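Local coordinates for protein SM80.1 Vicilin (Solanum melongena, PDB 5VF5) that probably serves as a 7S seed storage globulin, a vicilin built on two cupin domains, and carries a bound copper ion and a sodium ion, at residues F373-P376 / G377-E381; R357-I360 / W361-I364; I32-K35 / F36-S40. All coordinates share one frame; numbering follows the deposited sequence. Where two conformers were deposited one is given.

Contact 1: residues F373-P376 / G377-E381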
# COMPACT_ATOMS: atom_id res chain seq x y z
N PHE A 373 6.93 10.70 36.76
CA PHE A 373 6.67 12.12 36.52
C PHE A 373 6.94 13.03 37.69
O PHE A 373 6.68 14.22 37.58
CB PHE A 373 5.25 12.31 35.99
CG PHE A 373 4.99 11.56 34.71
CD1 PHE A 373 5.65 11.90 33.54
CD2 PHE A 373 4.16 10.47 34.69
CE1 PHE A 373 5.44 11.19 32.39
CE2 PHE A 373 3.94 9.77 33.53
CZ PHE A 373 4.60 10.11 32.39
N ASN A 374 7.49 12.50 38.78
CA ASN A 374 7.83 13.30 39.96
C ASN A 374 6.61 14.11 40.40
O ASN A 374 6.71 15.31 40.64
CB ASN A 374 9.03 14.21 39.70
CG ASN A 374 9.54 14.87 40.96
OD1 ASN A 374 9.35 14.37 42.07
ND2 ASN A 374 10.18 16.03 40.80
N MET A 375 5.47 13.42 40.49
CA MET A 375 4.27 14.02 41.03
C MET A 375 3.41 12.94 41.65
O MET A 375 3.60 11.77 41.35
CB MET A 375 3.49 14.86 40.02
CG MET A 375 3.46 14.36 38.62
SD MET A 375 2.61 15.56 37.57
CE MET A 375 0.91 15.27 38.04
N PRO A 376 2.49 13.33 42.54
CA PRO A 376 1.75 12.31 43.25
C PRO A 376 1.04 11.35 42.30
O PRO A 376 0.40 11.77 41.36
CB PRO A 376 0.78 13.13 44.11
CG PRO A 376 1.49 14.44 44.32
CD PRO A 376 2.18 14.69 43.03
N GLY A 377 1.16 10.05 42.56
CA GLY A 377 0.61 9.03 41.69
C GLY A 377 -0.86 9.18 41.41
O GLY A 377 -1.29 8.99 40.25
N ARG A 378 -1.65 9.55 42.44
CA ARG A 378 -3.08 9.74 42.24
C ARG A 378 -3.36 10.90 41.30
O ARG A 378 -4.37 10.86 40.56
CB ARG A 378 -3.84 9.91 43.57
CG ARG A 378 -3.89 8.62 44.39
CD ARG A 378 -4.83 8.79 45.58
NE ARG A 378 -4.81 7.65 46.47
CZ ARG A 378 -5.40 6.48 46.24
NH1 ARG A 378 -6.06 6.24 45.11
NH2 ARG A 378 -5.33 5.53 47.15
N GLU A 379 -2.49 11.91 41.29
CA GLU A 379 -2.67 13.04 40.40
C GLU A 379 -2.33 12.67 38.96
O GLU A 379 -3.06 13.05 38.03
CB GLU A 379 -1.81 14.21 40.86
CG GLU A 379 -2.09 15.46 40.05
CD GLU A 379 -1.42 16.70 40.57
OE1 GLU A 379 -0.61 16.62 41.54
OE2 GLU A 379 -1.74 17.76 39.96
N VAL A 380 -1.28 11.89 38.76
CA VAL A 380 -0.97 11.39 37.45
C VAL A 380 -2.13 10.58 36.92
O VAL A 380 -2.56 10.74 35.77
CB VAL A 380 0.32 10.54 37.45
CG1 VAL A 380 0.60 10.02 36.04
CG2 VAL A 380 1.51 11.37 37.85
N GLU A 381 -2.66 9.69 37.77
CA GLU A 381 -3.78 8.84 37.37
C GLU A 381 -5.02 9.66 37.03
O GLU A 381 -5.70 9.38 36.04
CB GLU A 381 -4.06 7.74 38.40
CG GLU A 381 -2.93 6.73 38.38
CD GLU A 381 -3.23 5.36 39.00
OE1 GLU A 381 -4.05 5.33 39.95
OE2 GLU A 381 -2.60 4.33 38.55

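Contact 2: residues R357-I360 / W361-I364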
# COMPACT_ATOMS: atom_id res chain seq x y z
N ARG A 357 -8.66 5.93 27.17
CA ARG A 357 -9.07 5.00 28.23
C ARG A 357 -8.25 3.71 28.16
O ARG A 357 -7.77 3.22 29.16
CB ARG A 357 -10.60 4.83 28.17
CG ARG A 357 -11.11 3.73 29.04
CD ARG A 357 -12.63 3.77 29.05
NE ARG A 357 -13.15 4.62 30.12
CZ ARG A 357 -13.19 4.27 31.42
NH1 ARG A 357 -12.68 3.12 31.85
NH2 ARG A 357 -13.71 5.12 32.29
N GLU A 358 -8.10 3.15 26.97
CA GLU A 358 -7.22 2.00 26.74
C GLU A 358 -5.88 2.47 26.24
O GLU A 358 -5.76 2.90 25.10
CB GLU A 358 -7.83 1.07 25.71
CG GLU A 358 -9.13 0.44 26.16
CD GLU A 358 -8.99 -0.64 27.22
OE1 GLU A 358 -7.91 -0.91 27.77
OE2 GLU A 358 -10.01 -1.24 27.53
N ASN A 359 -4.87 2.39 27.10
CA ASN A 359 -3.52 2.81 26.75
C ASN A 359 -2.51 2.09 27.60
O ASN A 359 -2.89 1.44 28.57
CB ASN A 359 -3.39 4.33 26.83
CG ASN A 359 -3.15 4.84 28.21
OD1 ASN A 359 -2.02 5.08 28.57
ND2 ASN A 359 -4.17 5.04 28.96
N ILE A 360 -1.22 2.21 27.29
CA ILE A 360 -0.22 1.47 28.03
C ILE A 360 -0.18 1.78 29.51
O ILE A 360 0.16 0.91 30.32
CB ILE A 360 1.17 1.58 27.42
CG1 ILE A 360 1.66 3.03 27.40
CG2 ILE A 360 1.15 0.93 26.03
CD1 ILE A 360 3.11 3.18 27.04
N TRP A 361 -0.53 3.01 29.89
CA TRP A 361 -0.44 3.42 31.29
C TRP A 361 -1.48 2.72 32.16
O TRP A 361 -1.32 2.65 33.40
CB TRP A 361 -0.51 4.93 31.45
CG TRP A 361 0.68 5.61 30.87
CD1 TRP A 361 0.79 6.15 29.62
CD2 TRP A 361 1.93 5.82 31.50
NE1 TRP A 361 2.01 6.69 29.44
CE2 TRP A 361 2.75 6.50 30.57
CE3 TRP A 361 2.46 5.51 32.75
CZ2 TRP A 361 4.05 6.86 30.86
CZ3 TRP A 361 3.75 5.88 33.02
CH2 TRP A 361 4.54 6.51 32.08
N ARG A 362 -2.51 2.15 31.54
CA ARG A 362 -3.47 1.30 32.27
C ARG A 362 -2.77 0.13 32.96
O ARG A 362 -3.28 -0.41 33.96
CB ARG A 362 -4.57 0.70 31.34
CG ARG A 362 -5.60 1.68 30.84
CD ARG A 362 -6.52 2.21 31.94
NE ARG A 362 -7.41 1.20 32.51
CZ ARG A 362 -8.58 0.85 32.01
NH1 ARG A 362 -9.05 1.43 30.90
NH2 ARG A 362 -9.31 -0.08 32.62
N ASN A 363 -1.63 -0.27 32.39
CA ASN A 363 -0.87 -1.44 32.83
C ASN A 363 0.42 -1.07 33.54
O ASN A 363 1.33 -1.91 33.66
CB ASN A 363 -0.66 -2.34 31.64
CG ASN A 363 -1.96 -2.90 31.14
OD1 ASN A 363 -2.76 -3.37 31.95
ND2 ASN A 363 -2.25 -2.75 29.85
N ILE A 364 0.46 0.17 34.07
CA ILE A 364 1.58 0.66 34.87
C ILE A 364 1.01 1.05 36.23
O ILE A 364 0.01 1.74 36.29
CB ILE A 364 2.31 1.82 34.16
CG1 ILE A 364 2.92 1.26 32.85
CG2 ILE A 364 3.37 2.42 35.07
CD1 ILE A 364 3.64 2.25 31.98

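Contact 3: residues I32-K35 / F36-S40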
# COMPACT_ATOMS: atom_id res chain seq x y z
N ILE A 32 5.62 4.14 -9.55
CA ILE A 32 6.30 3.48 -8.47
C ILE A 32 7.19 4.47 -7.74
O ILE A 32 7.86 5.33 -8.31
CB ILE A 32 7.11 2.27 -8.97
CG1 ILE A 32 7.71 1.43 -7.84
CG2 ILE A 32 8.14 2.66 -9.99
CD1 ILE A 32 8.23 0.07 -8.34
N LEU A 33 7.16 4.39 -6.42
CA LEU A 33 8.02 5.23 -5.59
C LEU A 33 9.46 4.74 -5.74
O LEU A 33 9.68 3.54 -5.93
CB LEU A 33 7.57 5.11 -4.15
CG LEU A 33 7.92 6.14 -3.16
CD1 LEU A 33 7.45 7.56 -3.61
CD2 LEU A 33 7.27 5.77 -1.84
N PRO A 34 10.46 5.64 -5.66
CA PRO A 34 11.83 5.17 -5.63
C PRO A 34 12.13 4.21 -4.48
O PRO A 34 11.36 4.16 -3.50
CB PRO A 34 12.65 6.45 -5.52
CG PRO A 34 11.76 7.50 -6.10
CD PRO A 34 10.37 7.10 -5.65
N LYS A 35 13.25 3.53 -4.54
CA LYS A 35 13.70 2.77 -3.39
C LYS A 35 13.68 3.63 -2.14
O LYS A 35 14.01 4.83 -2.20
CB LYS A 35 15.13 2.28 -3.59
CG LYS A 35 15.23 1.11 -4.51
CD LYS A 35 16.65 0.56 -4.59
CE LYS A 35 17.21 0.15 -3.22
NZ LYS A 35 18.54 -0.52 -3.32
N PHE A 36 13.32 3.06 -1.01
CA PHE A 36 13.19 3.88 0.20
C PHE A 36 14.50 4.49 0.70
O PHE A 36 14.50 5.52 1.39
CB PHE A 36 12.55 3.05 1.29
CG PHE A 36 11.11 2.78 1.04
CD1 PHE A 36 10.17 3.83 1.09
CD2 PHE A 36 10.64 1.52 0.80
CE1 PHE A 36 8.84 3.57 0.90
CE2 PHE A 36 9.30 1.28 0.58
CZ PHE A 36 8.40 2.31 0.65
N THR A 37 15.58 3.85 0.33
CA THR A 37 16.94 4.32 0.65
C THR A 37 17.46 5.39 -0.29
O THR A 37 18.60 5.86 -0.09
CB THR A 37 17.89 3.12 0.65
OG1 THR A 37 17.66 2.36 -0.55
CG2 THR A 37 17.61 2.22 1.87
N GLN A 38 16.66 5.81 -1.28
CA GLN A 38 17.09 6.88 -2.23
C GLN A 38 17.67 8.10 -1.56
O GLN A 38 18.71 8.56 -2.00
CB GLN A 38 15.95 7.31 -3.17
CG GLN A 38 16.31 8.38 -4.19
CD GLN A 38 15.08 9.01 -4.84
OE1 GLN A 38 14.12 9.46 -4.16
NE2 GLN A 38 15.09 9.03 -6.16
N ARG A 39 17.03 8.62 -0.53
CA ARG A 39 17.53 9.84 0.16
C ARG A 39 17.93 9.65 1.61
O ARG A 39 18.46 10.58 2.21
CB ARG A 39 16.47 10.95 0.15
CG ARG A 39 16.13 11.51 -1.21
CD ARG A 39 15.02 12.55 -1.05
NE ARG A 39 14.53 13.00 -2.34
CZ ARG A 39 13.52 13.86 -2.51
NH1 ARG A 39 13.16 14.18 -3.75
NH2 ARG A 39 12.89 14.41 -1.47
N SER A 40 17.73 8.46 2.17
CA SER A 40 18.10 8.23 3.57
C SER A 40 18.36 6.74 3.90
O SER A 40 17.54 5.83 3.65
CB SER A 40 17.02 8.74 4.53
OG SER A 40 17.42 8.49 5.89

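Contact 1: residues F373-P376 / G377-E381
The chain leaves helix 366-373 at Phe373, takes a positive phi at Asn374, runs extended through Met375 and enters the next helix at Gly377, with Pro376 at the N-cap position. Its first regular helical bond joins Val380 N to Pro376 O at 3.1 Å. Glu379 N also leans on Pro376 O, at 2.9 Å, but the 127° angle at its hydrogen makes that bond weak. Gly377 N, at the start of the helix, is taken by the Glu370 carboxylate of the preceding helix. This is the turn between two helices of the extended helical arm that 7S globulins carry beyond the cupin barrel, and side chains from before the turn fold back against the first turn of helix 377-385. Val380 is the buried hub. With CG1 anti to its backbone N (chi1 179°), its two methyls go to different partners: CG1 meets CD2 of Phe373 at 3.8 Å, the two side chains crossing at about a right angle, while CG2 lies against Met375 CG at 3.7 Å. In the conformer described, Met375 bends at its thioether (chi3 -76°) and carries its methyl across the Glu379 chain, CE standing 3.6 Å from Glu379 CG. Glu379 itself stretches out alongside the Pro376 ring, both pointing the same way, and its OE1 comes within 3.7 Å of Pro376 CD. The methionine methyl thus lies against CG and CD of the glutamate, while the proline ring meets its carboxylate oxygen OE1. Farther along the helix, Glu381 reaches back to helix 366-373 with a salt bridge from each carboxylate oxygen, OE1 to Arg366 and OE2 to Lys369.

Contact 2: residues R357-I360 / W361-I364
Trp361 opens the second segment by giving its backbone N to the side chain of Asn359, with OD1 2.9 Å away. An Asn side-chain oxygen accepting the amide two residues on makes an Asx turn, here leading into the short 3-10 turn at 360-362 on the way to helix 366-373 in the C-terminal cupin region. The donor sits well above the plane of the Asn359 amide. The same OD1 lies at the edge of the indole, near its plane and 3.2 Å from CD1, while Asn359 ND2 is held by Gly356 O; the amide is therefore gripped at both ends, which fixes its rotation. Beside it, Ile360 CG1 packs 3.9 Å from Trp361 CD1. Beyond the turn the ring system meets Phe384.

Arg362 comes next. Its N binds Asn359 O at 3.1 Å, a backbone bond of the 3-10 kind, and its side chain doubles back along the preceding residues: bends at chi2 (-68°) and chi3 (-67°) bring the guanidinium to the carbonyl of Arg357. In the conformer described, Arg362 NH1 meets Arg357 O at 2.8 Å, with the oxygen in the guanidinium plane but the nitrogen lifted above the plane of the carbonyl. Glu358 OE1 is 4.1 Å from Arg362 NH1, near enough that it may partly offset the positive charge, though no N-H points at it. The Arg357 guanidinium, turned almost perpendicular to that of Arg362, is an equally near like charge.

Asn363 N then binds Ile360 O, repeating the i to i+3 pattern. Last comes Ile364, whose CD1 lies over one face of the indole, offset toward its rim, and whose CG1 rests 3.8 Å from Ile360 O.

Contact 3: residues I32-K35 / F36-S40
From the end of strand 28-32 the backbone runs on in a polyproline-II-like conformation through Leu33, Pro34 and Lys35, then folds into a turn at Phe36 and Thr37 that is closed by Gln38 N donating to Lys35 O at 3.0 Å. This i to i+3 bond is fairly straight at hydrogen (161°). With Phe36 and Thr37 at its corners in type I conformation, this is a type I beta turn.

Closing the turn swings Gln38 back over Pro34. Its CG is anti to the backbone N (chi1 -179°) and the chain runs on extended, which lays the terminal amide against the proline ring: CD is 3.6 Å from Pro34 CB, and OE1 is 3.6 Å from Pro34 CG. The amide oxygen is also bound by Arg18. Leu33 meets the Phe36 ring, its CD2 3.8 Å from Phe36 CE1, with the two side chains crossing at about a right angle. Lys35 bends at chi3 (57°), which leaves CE 3.5 Å from Thr37 OG1; its ammonium continues to a salt bridge with Glu47 and a hydrogen bond to Pro132 O.

Phe36 stacks edge-to-face with Phe14 of strand 13-14 and touches Leu43 and Ile46, while Leu33 lies on Val51 of strand 49-56, the antiparallel neighbour of strand 28-32.

In the fold
Reading from the N terminus, contact 3 comes first: at 32-40 it shapes the chain as it leaves strand 28-32 on the way to strand 49-56, in the N-terminal half. The chain then passes through the first cupin region and most of the second before contact 2, at 357-364, forms the turn between strand 351-353 and helix 366-373. Contact 1, at 373-381, follows that helix and starts helix 377-385. All three are in series; none encloses or crosses another. Contacts 1 and 2 touch through Phe373 CZ and Trp361 CH2, 3.6 Å apart, which packs the turn before helix 366-373 against the C-terminal end of that helix. Contact 3 stands apart, its centre about 37 Å from that of contact 2.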